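Long-range contacts in uncharacterized protein (PDB 5COZ), which is of unknown function but, as a probable YycH-like lipoprotein, may act at the cell envelope, perhaps in regulation: residues A[14-19]-A[37-42]; A[33-38]-A[47-52]; A[271-276]-A[317-322]; A[324-329]-A[340-345]. All blocks are in the same frame, centred on the assembly; numbering follows the deposited sequence.

Overall arrangement
All four contacts reach the same mixed sheet. Contacts 1 and 2 share Cys37 and Val38 on strand 34-40. Contacts 3 and 4 share strand 314-330. Contact 3 is the buried one: apolar groups close round an indole, with one hydrogen bond. The other three are partly buried. Contacts 2 and 4 lie in antiparallel hairpins held by backbone bonds. Contact 2 sets Asn34 and Glu48 on one face and isoleucine packing with Ser47 on the other. Contact 4 adds tyrosine rings, a cation-pi contact and a water-linked hydroxyl. Contact 1 has no direct hydrogen bond between its segments. Its centre lies about 28 Å from that of the chain, against about 17 or 18 Å for the others.

Contact 1 of 4, residues A[14-19]-A[37-42]; sequences NDYENV and CVVNDK
Cys37 pushes its thiol into the start of helix 16-22, and no direct hydrogen bond joins the two segments. SG lies at the edge of the Tyr16 ring, 5.3 Å from its centroid and 81° off the ring normal. This is a sulfur-aromatic contact. SG also touches the methyl CG2 of Val19 at 3.7 Å. With chi1 at 62°, SG stands between the backbone N and the carbonyl carbon of Cys37, a position that turns it to Tyr16 and Val19 together. Val39 meets the same ring from above. Its CG2 sits over one face, 4.2 Å from the centroid and offset toward the rim, as a CH-pi contact.

Two waters do the polar work. One donates to Asn14 O at 2.6 Å and accepts from Val38 N. The other accepts from Tyr16 N and donates to Val38 O at 2.7 Å. The backbone N-H and C=O of Val38 are thus both tied to the 14-19 segment through water.

Tyr16 also packs on Ser281 and Val284 of helix 276-288, and Val39 on Val284 and Lys288. Asp15 is the N-cap of helix 16-22. Its OD2 accepts from Asn18 N at 3.0 Å. This capped helix start packs through Tyr16 and Val19 on Cys37 and Val39, beside the classic beta bulge that Val39 and Asn40 form opposite strand 43-50.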
loop_
_atom_site.group_PDB
_atom_site.type_symbol
_atom_site.label_atom_id
_atom_site.label_comp_id
_atom_site.label_asym_id
_atom_site.label_seq_id
_atom_site.Cartn_x
_atom_site.Cartn_y
_atom_site.Cartn_z
ATOM N N ASN A 14 27.895 5.121 -5.484
ATOM C CA ASN A 14 27.497 5.243 -4.083
ATOM C C ASN A 14 27.903 6.596 -3.448
ATOM O O ASN A 14 27.820 6.720 -2.238
ATOM C CB ASN A 14 28.050 4.062 -3.271
ATOM C CG ASN A 14 27.564 2.716 -3.760
ATOM O OD1 ASN A 14 26.394 2.343 -3.592
ATOM N ND2 ASN A 14 28.454 1.963 -4.394
ATOM N N ASP A 15 28.295 7.617 -4.234
ATOM C CA ASP A 15 28.603 8.957 -3.674
ATOM C C ASP A 15 27.287 9.763 -3.628
ATOM O O ASP A 15 26.518 9.689 -4.583
ATOM C CB ASP A 15 29.694 9.660 -4.494
ATOM C CG ASP A 15 29.809 11.144 -4.233
ATOM O OD1 ASP A 15 30.512 11.525 -3.275
ATOM O OD2 ASP A 15 29.222 11.927 -5.009
ATOM N N TYR A 16 27.031 10.525 -2.543
ATOM C CA TYR A 16 25.759 11.266 -2.387
ATOM C C TYR A 16 25.507 12.301 -3.510
ATOM O O TYR A 16 24.402 12.336 -4.057
ATOM C CB TYR A 16 25.643 11.913 -0.992
ATOM C CG TYR A 16 24.447 12.831 -0.812
ATOM C CD1 TYR A 16 23.146 12.360 -0.983
ATOM C CD2 TYR A 16 24.615 14.154 -0.426
ATOM C CE1 TYR A 16 22.044 13.201 -0.816
ATOM C CE2 TYR A 16 23.525 15.003 -0.252
ATOM C CZ TYR A 16 22.240 14.524 -0.452
ATOM O OH TYR A 16 21.173 15.370 -0.265
ATOM N N GLU A 17 26.508 13.107 -3.882
ATOM C CA GLU A 17 26.311 14.081 -4.957
ATOM C C GLU A 17 26.031 13.403 -6.298
ATOM O O GLU A 17 25.220 13.913 -7.067
ATOM C CB GLU A 17 27.531 15.010 -5.071
ATOM C CG GLU A 17 27.564 16.086 -3.993
ATOM C CD GLU A 17 26.385 17.046 -3.924
ATOM O OE1 GLU A 17 25.890 17.484 -4.991
ATOM O OE2 GLU A 17 25.970 17.377 -2.790
ATOM N N ASN A 18 26.659 12.244 -6.570
ATOM C CA ASN A 18 26.406 11.471 -7.792
ATOM C C ASN A 18 24.984 10.907 -7.772
ATOM O O ASN A 18 24.301 10.865 -8.812
ATOM C CB ASN A 18 27.423 10.336 -7.949
ATOM C CG ASN A 18 28.752 10.796 -8.485
ATOM O OD1 ASN A 18 28.886 11.887 -9.051
ATOM N ND2 ASN A 18 29.769 9.978 -8.299
ATOM N N VAL A 19 24.538 10.490 -6.579
ATOM C CA VAL A 19 23.179 9.970 -6.417
ATOM C C VAL A 19 22.182 11.101 -6.722
ATOM O O VAL A 19 21.209 10.884 -7.461
ATOM C CB VAL A 19 22.971 9.348 -5.007
ATOM C CG1 VAL A 19 21.488 9.220 -4.657
ATOM C CG2 VAL A 19 23.671 7.989 -4.899
ATOM N N CYS A 37 23.770 5.276 -0.837
ATOM C CA CYS A 37 24.905 6.137 -0.501
ATOM C C CYS A 37 24.853 6.525 0.964
ATOM O O CYS A 37 23.783 6.552 1.574
ATOM C CB CYS A 37 24.945 7.385 -1.376
ATOM S SG CYS A 37 23.500 8.452 -1.195
ATOM N N VAL A 38 26.001 6.877 1.501
ATOM C CA VAL A 38 26.113 7.399 2.844
ATOM C C VAL A 38 26.087 8.919 2.752
ATOM O O VAL A 38 26.768 9.487 1.899
ATOM C CB VAL A 38 27.434 6.887 3.478
ATOM C CG1 VAL A 38 27.827 7.709 4.704
ATOM C CG2 VAL A 38 27.326 5.408 3.815
ATOM N N VAL A 39 25.307 9.582 3.599
ATOM C CA VAL A 39 25.334 11.043 3.657
ATOM C C VAL A 39 26.331 11.448 4.738
ATOM O O VAL A 39 27.236 12.243 4.485
ATOM C CB VAL A 39 23.947 11.667 3.877
ATOM C CG1 VAL A 39 24.053 13.179 4.008
ATOM C CG2 VAL A 39 23.005 11.273 2.744
ATOM N N ASN A 40 26.179 10.887 5.952
ATOM C CA ASN A 40 27.125 11.115 7.040
ATOM C C ASN A 40 27.026 9.904 7.975
ATOM O O ASN A 40 26.240 8.984 7.669
ATOM C CB ASN A 40 26.902 12.464 7.725
ATOM C CG ASN A 40 25.554 12.642 8.365
ATOM O OD1 ASN A 40 25.034 11.756 9.049
ATOM N ND2 ASN A 40 24.986 13.825 8.223
ATOM N N ASP A 41 27.776 9.903 9.090
ATOM C CA ASP A 41 27.800 8.688 9.920
ATOM C C ASP A 41 26.480 8.418 10.676
ATOM O O ASP A 41 26.389 7.400 11.362
ATOM C CB ASP A 41 28.997 8.696 10.884
ATOM C CG ASP A 41 29.052 9.855 11.854
ATOM O OD1 ASP A 41 28.032 10.563 11.995
ATOM O OD2 ASP A 41 30.115 10.058 12.470
ATOM N N LYS A 42 25.462 9.277 10.523
ATOM C CA LYS A 42 24.170 9.039 11.180
ATOM C C LYS A 42 23.020 9.065 10.169
ATOM O O LYS A 42 21.873 8.950 10.579
ATOM C CB LYS A 42 23.932 10.096 12.278
ATOM C CG LYS A 42 24.932 9.997 13.440
ATOM C CD LYS A 42 24.503 10.942 14.530
ATOM C CE LYS A 42 25.478 11.127 15.660
ATOM N NZ LYS A 42 24.800 11.572 16.906
HETATM O O HOH W 1 28.434 6.142 0.188
HETATM O O HOH W 2 28.439 10.192 -0.055
#

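Contact 2 of 4, residues A[33-38]-A[47-52]; sequences QNIKCV and SEINIW
Ile35 and Ser47 form an antiparallel hydrogen-bonded pair, with both N-H groups and both carbonyls used. Ile35 N donates to Ser47 O at 2.8 Å, and Ser47 N donates to Ile35 O at 2.9 Å. Each donor lies nearly along the C=O axis of its acceptor. A third bond runs from Ile49 N to Gln33 O at 2.8 Å. Here the donor stands well above the carbonyl plane, 57° out of it. Ser47 OG donates to the carbonyl of its own neighbour, Glu48 O.

Between these bonds, Asn34 and Glu48 form a non-hydrogen-bonded pair. Their side chains lie side by side and point the same way, with amide and carboxylate planes 15° apart. One water donates to Asn34 OD1 at 3.2 Å and to Glu48 OE2 at 2.7 Å. The carboxylate also makes salt bridges to Lys186 through OE2 and to Arg155 through OE1. These charges probably favour its ionised form. Gln33 NE2 donates to another water at 2.9 Å. Asn50 ND2 bonds to Glu300, and OD1 to Lys186.

Ile35 and Ser47 face the other way. Ile35 crosses Ile49 at about a right angle, and their CD1 methyls meet at 3.7 Å.

Strands 34-40 and 43-50 form a hairpin. Strand 43-50 also pairs in parallel with strand 295-311, through Glu48 and Asn50. Helix 16-22 lies against the Ile35 face, where Ile35 touches Val19.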
loop_
_atom_site.group_PDB
_atom_site.type_symbol
_atom_site.label_atom_id
_atom_site.label_comp_id
_atom_site.label_asym_id
_atom_site.label_seq_id
_atom_site.Cartn_x
_atom_site.Cartn_y
_atom_site.Cartn_z
ATOM N N GLN A 33 16.067 2.833 -10.359
ATOM C CA GLN A 33 15.018 2.197 -9.561
ATOM C C GLN A 33 15.488 1.989 -8.109
ATOM O O GLN A 33 14.669 1.734 -7.221
ATOM C CB GLN A 33 14.605 0.868 -10.177
ATOM C CG GLN A 33 13.752 1.027 -11.435
ATOM C CD GLN A 33 13.260 -0.305 -11.934
ATOM O OE1 GLN A 33 14.042 -1.192 -12.292
ATOM N NE2 GLN A 33 11.948 -0.478 -11.959
ATOM N N ASN A 34 16.795 2.098 -7.868
ATOM C CA ASN A 34 17.376 1.943 -6.535
ATOM C C ASN A 34 18.574 2.862 -6.419
ATOM O O ASN A 34 19.290 3.077 -7.412
ATOM C CB ASN A 34 17.805 0.477 -6.289
ATOM C CG ASN A 34 16.660 -0.511 -6.375
ATOM O OD1 ASN A 34 15.926 -0.756 -5.392
ATOM N ND2 ASN A 34 16.401 -1.025 -7.566
ATOM N N ILE A 35 18.786 3.417 -5.225
ATOM C CA ILE A 35 19.951 4.268 -4.949
ATOM C C ILE A 35 20.537 3.858 -3.602
ATOM O O ILE A 35 19.803 3.422 -2.714
ATOM C CB ILE A 35 19.610 5.782 -4.969
ATOM C CG1 ILE A 35 18.504 6.128 -3.932
ATOM C CG2 ILE A 35 19.216 6.242 -6.383
ATOM C CD1 ILE A 35 18.275 7.617 -3.697
ATOM N N LYS A 36 21.851 4.025 -3.430
ATOM C CA LYS A 36 22.485 3.688 -2.161
ATOM C C LYS A 36 23.702 4.592 -1.967
ATOM O O LYS A 36 24.541 4.698 -2.860
ATOM C CB LYS A 36 22.888 2.198 -2.111
ATOM C CG LYS A 36 23.463 1.802 -0.746
ATOM C CD LYS A 36 23.706 0.288 -0.636
ATOM C CE LYS A 36 24.341 -0.132 0.679
ATOM N NZ LYS A 36 23.383 -0.085 1.820
ATOM N N CYS A 37 23.770 5.276 -0.837
ATOM C CA CYS A 37 24.905 6.137 -0.501
ATOM C C CYS A 37 24.853 6.525 0.964
ATOM O O CYS A 37 23.783 6.552 1.574
ATOM C CB CYS A 37 24.945 7.385 -1.376
ATOM S SG CYS A 37 23.500 8.452 -1.195
ATOM N N VAL A 38 26.001 6.877 1.501
ATOM C CA VAL A 38 26.113 7.399 2.844
ATOM C C VAL A 38 26.087 8.919 2.752
ATOM O O VAL A 38 26.768 9.487 1.899
ATOM C CB VAL A 38 27.434 6.887 3.478
ATOM C CG1 VAL A 38 27.827 7.709 4.704
ATOM C CG2 VAL A 38 27.326 5.408 3.815
ATOM N N SER A 47 17.636 3.042 -0.845
ATOM C CA SER A 47 16.279 3.327 -1.228
ATOM C C SER A 47 15.819 2.875 -2.575
ATOM O O SER A 47 16.537 2.987 -3.555
ATOM C CB SER A 47 16.144 4.851 -1.176
ATOM O OG SER A 47 14.846 5.377 -1.409
ATOM N N GLU A 48 14.560 2.438 -2.622
ATOM C CA GLU A 48 13.854 2.211 -3.865
ATOM C C GLU A 48 13.439 3.583 -4.389
ATOM O O GLU A 48 13.205 4.513 -3.598
ATOM C CB GLU A 48 12.599 1.356 -3.632
ATOM C CG GLU A 48 12.886 -0.109 -3.372
ATOM C CD GLU A 48 11.622 -0.945 -3.408
ATOM O OE1 GLU A 48 10.821 -0.836 -2.451
ATOM O OE2 GLU A 48 11.390 -1.637 -4.427
ATOM N N ILE A 49 13.351 3.718 -5.709
ATOM C CA ILE A 49 12.823 4.894 -6.388
ATOM C C ILE A 49 11.614 4.415 -7.155
ATOM O O ILE A 49 11.753 3.521 -7.989
ATOM C CB ILE A 49 13.862 5.554 -7.324
ATOM C CG1 ILE A 49 15.195 5.880 -6.585
ATOM C CG2 ILE A 49 13.268 6.786 -8.039
ATOM C CD1 ILE A 49 15.071 6.955 -5.485
ATOM N N ASN A 50 10.436 4.950 -6.840
ATOM C CA ASN A 50 9.203 4.484 -7.493
ATOM C C ASN A 50 8.487 5.589 -8.212
ATOM O O ASN A 50 7.930 6.517 -7.579
ATOM C CB ASN A 50 8.261 3.890 -6.453
ATOM C CG ASN A 50 8.609 2.485 -6.061
ATOM O OD1 ASN A 50 8.947 1.664 -6.923
ATOM N ND2 ASN A 50 8.431 2.156 -4.772
ATOM N N ILE A 51 8.514 5.527 -9.564
ATOM C CA ILE A 51 7.743 6.472 -10.382
ATOM C C ILE A 51 6.620 5.699 -11.098
ATOM O O ILE A 51 5.871 6.273 -11.888
ATOM C CB ILE A 51 8.594 7.378 -11.319
ATOM C CG1 ILE A 51 9.527 6.592 -12.262
ATOM C CG2 ILE A 51 9.400 8.337 -10.439
ATOM C CD1 ILE A 51 8.837 6.071 -13.535
ATOM N N TRP A 52 6.531 4.381 -10.829
ATOM C CA TRP A 52 5.386 3.553 -11.227
ATOM C C TRP A 52 5.203 3.627 -12.742
ATOM O O TRP A 52 6.193 3.466 -13.458
ATOM C CB TRP A 52 4.140 3.985 -10.411
ATOM C CG TRP A 52 4.425 4.021 -8.931
ATOM C CD1 TRP A 52 4.705 5.125 -8.171
ATOM C CD2 TRP A 52 4.468 2.895 -8.037
ATOM N NE1 TRP A 52 4.912 4.755 -6.851
ATOM C CE2 TRP A 52 4.788 3.389 -6.749
ATOM C CE3 TRP A 52 4.350 1.505 -8.218
ATOM C CZ2 TRP A 52 4.936 2.547 -5.639
ATOM C CZ3 TRP A 52 4.472 0.670 -7.113
ATOM C CH2 TRP A 52 4.799 1.186 -5.851
HETATM O O HOH W 3 10.472 0.841 -9.789
HETATM O O HOH W 4 13.401 -2.585 -6.002
#

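Contact 3 of 4, residues A[271-276]-A[317-322]; sequences GEILHP and IKPVWV
Trp321 NE1 donates to Leu274 O at 2.9 Å, the one hydrogen bond between these segments. It is bent, with an N-H...O angle of 134°. The donor is tilted 29° from the carbonyl plane, and the oxygen lies somewhat out of the indole plane. The bond gives the buried indole N-H a partner. With Pro276 and Ile273, it helps to set how the ring is turned.

Pro276 lies over one face of the indole. Its CB is 4.0 Å from the centroid of the six-membered ring and 18° off the normal, a CH-pi contact. Pro276 CD reaches CZ2 of the same ring at 3.8 Å.

Ile273 crosses the indole at about a right angle. Its CD1 meets Trp321 CZ2, also at 3.8 Å. The other branch, CG2, touches Pro319 CG at 4.0 Å. One isoleucine therefore packs on two residues of strand 314-330.

Ile51, from the end of the 47-52 segment, also packs on Trp321. His275 ND1 hydrogen-bonds to Asp24. The 271-276 segment leads from strand 262-272 toward helix 276-288. It passes beside strand 314-330, with strand 58-66 paired to both strands.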
loop_
_atom_site.group_PDB
_atom_site.type_symbol
_atom_site.label_atom_id
_atom_site.label_comp_id
_atom_site.label_asym_id
_atom_site.label_seq_id
_atom_site.Cartn_x
_atom_site.Cartn_y
_atom_site.Cartn_z
ATOM N N GLY A 271 0.648 20.412 -14.464
ATOM C CA GLY A 271 1.923 21.089 -14.352
ATOM C C GLY A 271 3.038 20.091 -14.306
ATOM O O GLY A 271 2.815 18.887 -14.132
ATOM N N GLU A 272 4.251 20.606 -14.385
ATOM C CA GLU A 272 5.443 19.796 -14.302
ATOM C C GLU A 272 5.813 19.619 -12.851
ATOM O O GLU A 272 5.829 20.589 -12.088
ATOM C CB GLU A 272 6.572 20.530 -15.042
ATOM C CG GLU A 272 7.795 19.684 -15.292
ATOM C CD GLU A 272 8.737 20.269 -16.329
ATOM O OE1 GLU A 272 8.339 21.215 -17.048
ATOM O OE2 GLU A 272 9.883 19.778 -16.419
ATOM N N ILE A 273 6.095 18.383 -12.460
ATOM C CA ILE A 273 6.548 18.117 -11.100
ATOM C C ILE A 273 8.056 18.246 -11.022
ATOM O O ILE A 273 8.747 18.224 -12.043
ATOM C CB ILE A 273 6.078 16.734 -10.585
ATOM C CG1 ILE A 273 6.770 15.564 -11.356
ATOM C CG2 ILE A 273 4.536 16.655 -10.614
ATOM C CD1 ILE A 273 6.531 14.214 -10.730
ATOM N N LEU A 274 8.560 18.369 -9.809
ATOM C CA LEU A 274 9.985 18.405 -9.551
ATOM C C LEU A 274 10.613 17.060 -9.796
ATOM O O LEU A 274 9.991 16.023 -9.530
ATOM C CB LEU A 274 10.205 18.772 -8.070
ATOM C CG LEU A 274 9.914 20.219 -7.689
ATOM C CD1 LEU A 274 9.937 20.387 -6.180
ATOM C CD2 LEU A 274 10.924 21.172 -8.361
ATOM N N HIS A 275 11.884 17.057 -10.210
ATOM C CA HIS A 275 12.645 15.816 -10.274
ATOM C C HIS A 275 12.889 15.366 -8.843
ATOM O O HIS A 275 12.981 16.204 -7.935
ATOM C CB HIS A 275 13.987 16.027 -10.988
ATOM C CG HIS A 275 13.868 16.415 -12.434
ATOM N ND1 HIS A 275 14.992 16.745 -13.167
ATOM C CD2 HIS A 275 12.783 16.499 -13.238
ATOM C CE1 HIS A 275 14.563 17.051 -14.385
ATOM N NE2 HIS A 275 13.252 16.884 -14.497
ATOM N N PRO A 276 13.085 14.067 -8.610
ATOM C CA PRO A 276 13.247 13.618 -7.215
ATOM C C PRO A 276 14.576 14.058 -6.598
ATOM O O PRO A 276 14.705 14.039 -5.366
ATOM C CB PRO A 276 13.093 12.095 -7.294
ATOM C CG PRO A 276 13.429 11.740 -8.750
ATOM C CD PRO A 276 12.948 12.930 -9.555
ATOM N N ILE A 317 -7.346 15.469 -5.990
ATOM C CA ILE A 317 -6.278 14.484 -6.189
ATOM C C ILE A 317 -5.068 15.237 -6.724
ATOM O O ILE A 317 -5.190 15.936 -7.740
ATOM C CB ILE A 317 -6.729 13.308 -7.088
ATOM C CG1 ILE A 317 -5.615 12.260 -7.227
ATOM C CG2 ILE A 317 -7.303 13.732 -8.474
ATOM C CD1 ILE A 317 -6.079 10.934 -7.841
ATOM N N LYS A 318 -3.930 15.179 -5.987
ATOM C CA LYS A 318 -2.767 15.974 -6.386
ATOM C C LYS A 318 -1.532 15.133 -6.227
ATOM O O LYS A 318 -1.465 14.323 -5.286
ATOM C CB LYS A 318 -2.642 17.236 -5.496
ATOM C CG LYS A 318 -3.860 18.177 -5.645
ATOM C CD LYS A 318 -3.713 19.454 -4.815
ATOM C CE LYS A 318 -2.702 20.408 -5.435
ATOM N NZ LYS A 318 -2.443 21.595 -4.568
ATOM N N PRO A 319 -0.521 15.308 -7.089
ATOM C CA PRO A 319 0.681 14.480 -6.945
ATOM C C PRO A 319 1.555 14.949 -5.802
ATOM O O PRO A 319 1.710 16.167 -5.555
ATOM C CB PRO A 319 1.412 14.677 -8.285
ATOM C CG PRO A 319 1.009 16.089 -8.719
ATOM C CD PRO A 319 -0.440 16.189 -8.279
ATOM N N VAL A 320 2.160 13.973 -5.142
ATOM C CA VAL A 320 3.097 14.204 -4.053
ATOM C C VAL A 320 4.318 13.318 -4.256
ATOM O O VAL A 320 4.225 12.236 -4.854
ATOM C CB VAL A 320 2.458 13.935 -2.641
ATOM C CG1 VAL A 320 1.356 14.943 -2.354
ATOM C CG2 VAL A 320 1.941 12.495 -2.482
ATOM N N TRP A 321 5.459 13.763 -3.717
ATOM C CA TRP A 321 6.633 12.922 -3.538
ATOM C C TRP A 321 6.675 12.504 -2.078
ATOM O O TRP A 321 6.641 13.380 -1.200
ATOM C CB TRP A 321 7.916 13.675 -3.903
ATOM C CG TRP A 321 8.168 13.817 -5.368
ATOM C CD1 TRP A 321 8.126 14.970 -6.097
ATOM C CD2 TRP A 321 8.634 12.793 -6.256
ATOM N NE1 TRP A 321 8.509 14.723 -7.402
ATOM C CE2 TRP A 321 8.852 13.400 -7.519
ATOM C CE3 TRP A 321 8.880 11.416 -6.112
ATOM C CZ2 TRP A 321 9.316 12.683 -8.631
ATOM C CZ3 TRP A 321 9.357 10.702 -7.214
ATOM C CH2 TRP A 321 9.561 11.332 -8.455
ATOM N N VAL A 322 6.678 11.189 -1.817
ATOM C CA VAL A 322 6.716 10.667 -0.455
ATOM C C VAL A 322 8.097 10.102 -0.217
ATOM O O VAL A 322 8.603 9.353 -1.060
ATOM C CB VAL A 322 5.639 9.578 -0.206
ATOM C CG1 VAL A 322 5.621 9.211 1.281
ATOM C CG2 VAL A 322 4.258 10.079 -0.638
#

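Contact 4 of 4, residues A[324-329]-A[340-345]; sequences YYYQNQ and KMALYD
Tyr325 with Leu343 and Gln327 with Met341 are antiparallel hydrogen-bonded pairs, each with two backbone bonds, such as Leu343 N to Tyr325 O at 2.8 Å.

Lys340 reaches across to the neighbouring strand with an extended chain and lies over the face of Tyr326. Its CE stands above the ring centre, 3.5 Å from the centroid. NZ lies further out, 4.3 Å from the same centroid and 12° off the normal, a cation-pi contact. Tyr326 OH bonds to Asn149.

On the other side of the sheet, Leu343 CB packs over the Tyr325 ring, 3.8 Å from its centroid and offset toward the rim. Tyr325 has chi1 at 69°, which puts the ring between its backbone N and carbonyl carbon, with one face against Leu343 CB. A water at the ring edge meets Tyr325 OH at 2.8 Å and donates to Tyr344 O. Asp345 OD2 lies 3.3 Å from Tyr325 CE1, with carboxylate and ring planes 21° apart.

Gln329 OE1 lies 3.4 Å from CG of Met341, a selenomethionine. The Tyr326 face is mostly aromatic and apolar, with one cation-pi contact at its exposed Lys340 end. Elsewhere polar groups are paired: Tyr325 OH with the water, Gln329 NE2 with Gln327 OE1, and Asp345 OD2 with Lys286 in a salt bridge.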
loop_
_atom_site.group_PDB
_atom_site.type_symbol
_atom_site.label_atom_id
_atom_site.label_comp_id
_atom_site.label_asym_id
_atom_site.label_seq_id
_atom_site.Cartn_x
_atom_site.Cartn_y
_atom_site.Cartn_z
ATOM N N TYR A 324 9.977 7.694 2.441
ATOM C CA TYR A 324 9.821 6.760 3.546
ATOM C C TYR A 324 11.193 6.528 4.123
ATOM O O TYR A 324 12.152 6.324 3.356
ATOM C CB TYR A 324 9.217 5.433 3.050
ATOM C CG TYR A 324 7.862 5.601 2.395
ATOM C CD1 TYR A 324 7.751 5.790 1.016
ATOM C CD2 TYR A 324 6.687 5.446 3.129
ATOM C CE1 TYR A 324 6.502 5.867 0.390
ATOM C CE2 TYR A 324 5.435 5.533 2.514
ATOM C CZ TYR A 324 5.350 5.702 1.143
ATOM O OH TYR A 324 4.123 5.812 0.534
ATOM N N TYR A 325 11.305 6.599 5.471
ATOM C CA TYR A 325 12.598 6.398 6.088
ATOM C C TYR A 325 12.447 5.746 7.436
ATOM O O TYR A 325 11.371 5.771 8.016
ATOM C CB TYR A 325 13.356 7.753 6.201
ATOM C CG TYR A 325 12.743 8.728 7.188
ATOM C CD1 TYR A 325 11.725 9.596 6.805
ATOM C CD2 TYR A 325 13.226 8.824 8.495
ATOM C CE1 TYR A 325 11.181 10.517 7.707
ATOM C CE2 TYR A 325 12.685 9.729 9.404
ATOM C CZ TYR A 325 11.655 10.564 9.008
ATOM O OH TYR A 325 11.141 11.478 9.919
ATOM N N TYR A 326 13.554 5.217 7.962
ATOM C CA TYR A 326 13.594 4.656 9.303
ATOM C C TYR A 326 14.413 5.537 10.215
ATOM O O TYR A 326 15.402 6.112 9.771
ATOM C CB TYR A 326 14.275 3.265 9.293
ATOM C CG TYR A 326 13.545 2.231 8.495
ATOM C CD1 TYR A 326 12.355 1.675 8.963
ATOM C CD2 TYR A 326 14.074 1.746 7.299
ATOM C CE1 TYR A 326 11.687 0.691 8.242
ATOM C CE2 TYR A 326 13.406 0.764 6.558
ATOM C CZ TYR A 326 12.219 0.231 7.044
ATOM O OH TYR A 326 11.532 -0.731 6.329
ATOM N N GLN A 327 14.018 5.631 11.481
ATOM C CA GLN A 327 14.852 6.287 12.471
ATOM C C GLN A 327 15.008 5.351 13.650
ATOM O O GLN A 327 14.030 4.812 14.157
ATOM C CB GLN A 327 14.317 7.651 12.910
ATOM C CG GLN A 327 15.282 8.356 13.868
ATOM C CD GLN A 327 14.903 9.799 14.104
ATOM O OE1 GLN A 327 13.727 10.129 14.285
ATOM N NE2 GLN A 327 15.895 10.675 14.067
ATOM N N ASN A 328 16.244 5.220 14.110
ATOM C CA ASN A 328 16.603 4.320 15.205
ATOM C C ASN A 328 16.469 5.089 16.515
ATOM O O ASN A 328 17.417 5.727 16.984
ATOM C CB ASN A 328 18.026 3.826 14.948
ATOM C CG ASN A 328 18.378 2.591 15.697
ATOM O OD1 ASN A 328 17.512 1.936 16.311
ATOM N ND2 ASN A 328 19.674 2.241 15.677
ATOM N N GLN A 329 15.245 5.091 17.054
ATOM C CA GLN A 329 14.912 5.939 18.193
ATOM C C GLN A 329 15.128 5.278 19.541
ATOM O O GLN A 329 14.920 4.081 19.693
ATOM C CB GLN A 329 13.457 6.388 18.077
ATOM C CG GLN A 329 13.235 7.294 16.869
ATOM C CD GLN A 329 11.831 7.854 16.784
ATOM O OE1 GLN A 329 10.914 7.449 17.530
ATOM N NE2 GLN A 329 11.649 8.795 15.853
ATOM N N LYS A 340 13.721 0.592 15.629
ATOM C CA LYS A 340 13.723 1.113 14.267
ATOM C C LYS A 340 12.302 1.519 13.891
ATOM O O LYS A 340 11.440 0.657 13.663
ATOM C CB LYS A 340 14.279 0.029 13.334
ATOM C CG LYS A 340 14.561 0.431 11.909
ATOM C CD LYS A 340 15.050 -0.822 11.216
ATOM C CE LYS A 340 15.115 -0.678 9.744
ATOM N NZ LYS A 340 15.496 -1.965 9.101
HETATM N N MSE A 341 12.058 2.819 13.849
HETATM C CA MSE A 341 10.734 3.359 13.564
HETATM C C MSE A 341 10.554 3.685 12.110
HETATM O O MSE A 341 11.390 4.372 11.533
HETATM C CB MSE A 341 10.510 4.646 14.378
HETATM C CG MSE A 341 10.652 4.468 15.890
HETATM SE SE MSE A 341 9.364 3.174 16.652
HETATM C CE MSE A 341 7.924 4.081 16.534
ATOM N N ALA A 342 9.435 3.254 11.526
ATOM C CA ALA A 342 9.093 3.524 10.124
ATOM C C ALA A 342 8.342 4.861 10.050
ATOM O O ALA A 342 7.247 4.989 10.607
ATOM C CB ALA A 342 8.236 2.389 9.591
ATOM N N LEU A 343 8.955 5.863 9.372
ATOM C CA LEU A 343 8.430 7.213 9.315
ATOM C C LEU A 343 8.347 7.672 7.859
ATOM O O LEU A 343 8.754 6.943 6.943
ATOM C CB LEU A 343 9.354 8.118 10.127
ATOM C CG LEU A 343 9.473 7.762 11.627
ATOM C CD1 LEU A 343 10.615 8.524 12.269
ATOM C CD2 LEU A 343 8.167 8.062 12.376
ATOM N N TYR A 344 7.778 8.868 7.635
ATOM C CA TYR A 344 7.681 9.342 6.263
ATOM C C TYR A 344 7.522 10.854 6.258
ATOM O O TYR A 344 7.088 11.461 7.248
ATOM C CB TYR A 344 6.503 8.649 5.520
ATOM C CG TYR A 344 5.155 9.095 6.032
ATOM C CD1 TYR A 344 4.641 8.606 7.230
ATOM C CD2 TYR A 344 4.378 9.988 5.310
ATOM C CE1 TYR A 344 3.430 9.079 7.745
ATOM C CE2 TYR A 344 3.145 10.424 5.785
ATOM C CZ TYR A 344 2.682 9.979 7.005
ATOM O OH TYR A 344 1.478 10.460 7.442
ATOM N N ASP A 345 7.851 11.445 5.097
ATOM C CA ASP A 345 7.662 12.854 4.813
ATOM C C ASP A 345 6.951 12.969 3.474
ATOM O O ASP A 345 7.066 12.077 2.627
ATOM C CB ASP A 345 8.996 13.599 4.817
ATOM C CG ASP A 345 9.459 13.950 6.231
ATOM O OD1 ASP A 345 8.664 14.578 6.985
ATOM O OD2 ASP A 345 10.619 13.616 6.583
HETATM O O HOH W 5 8.649 12.754 9.430
#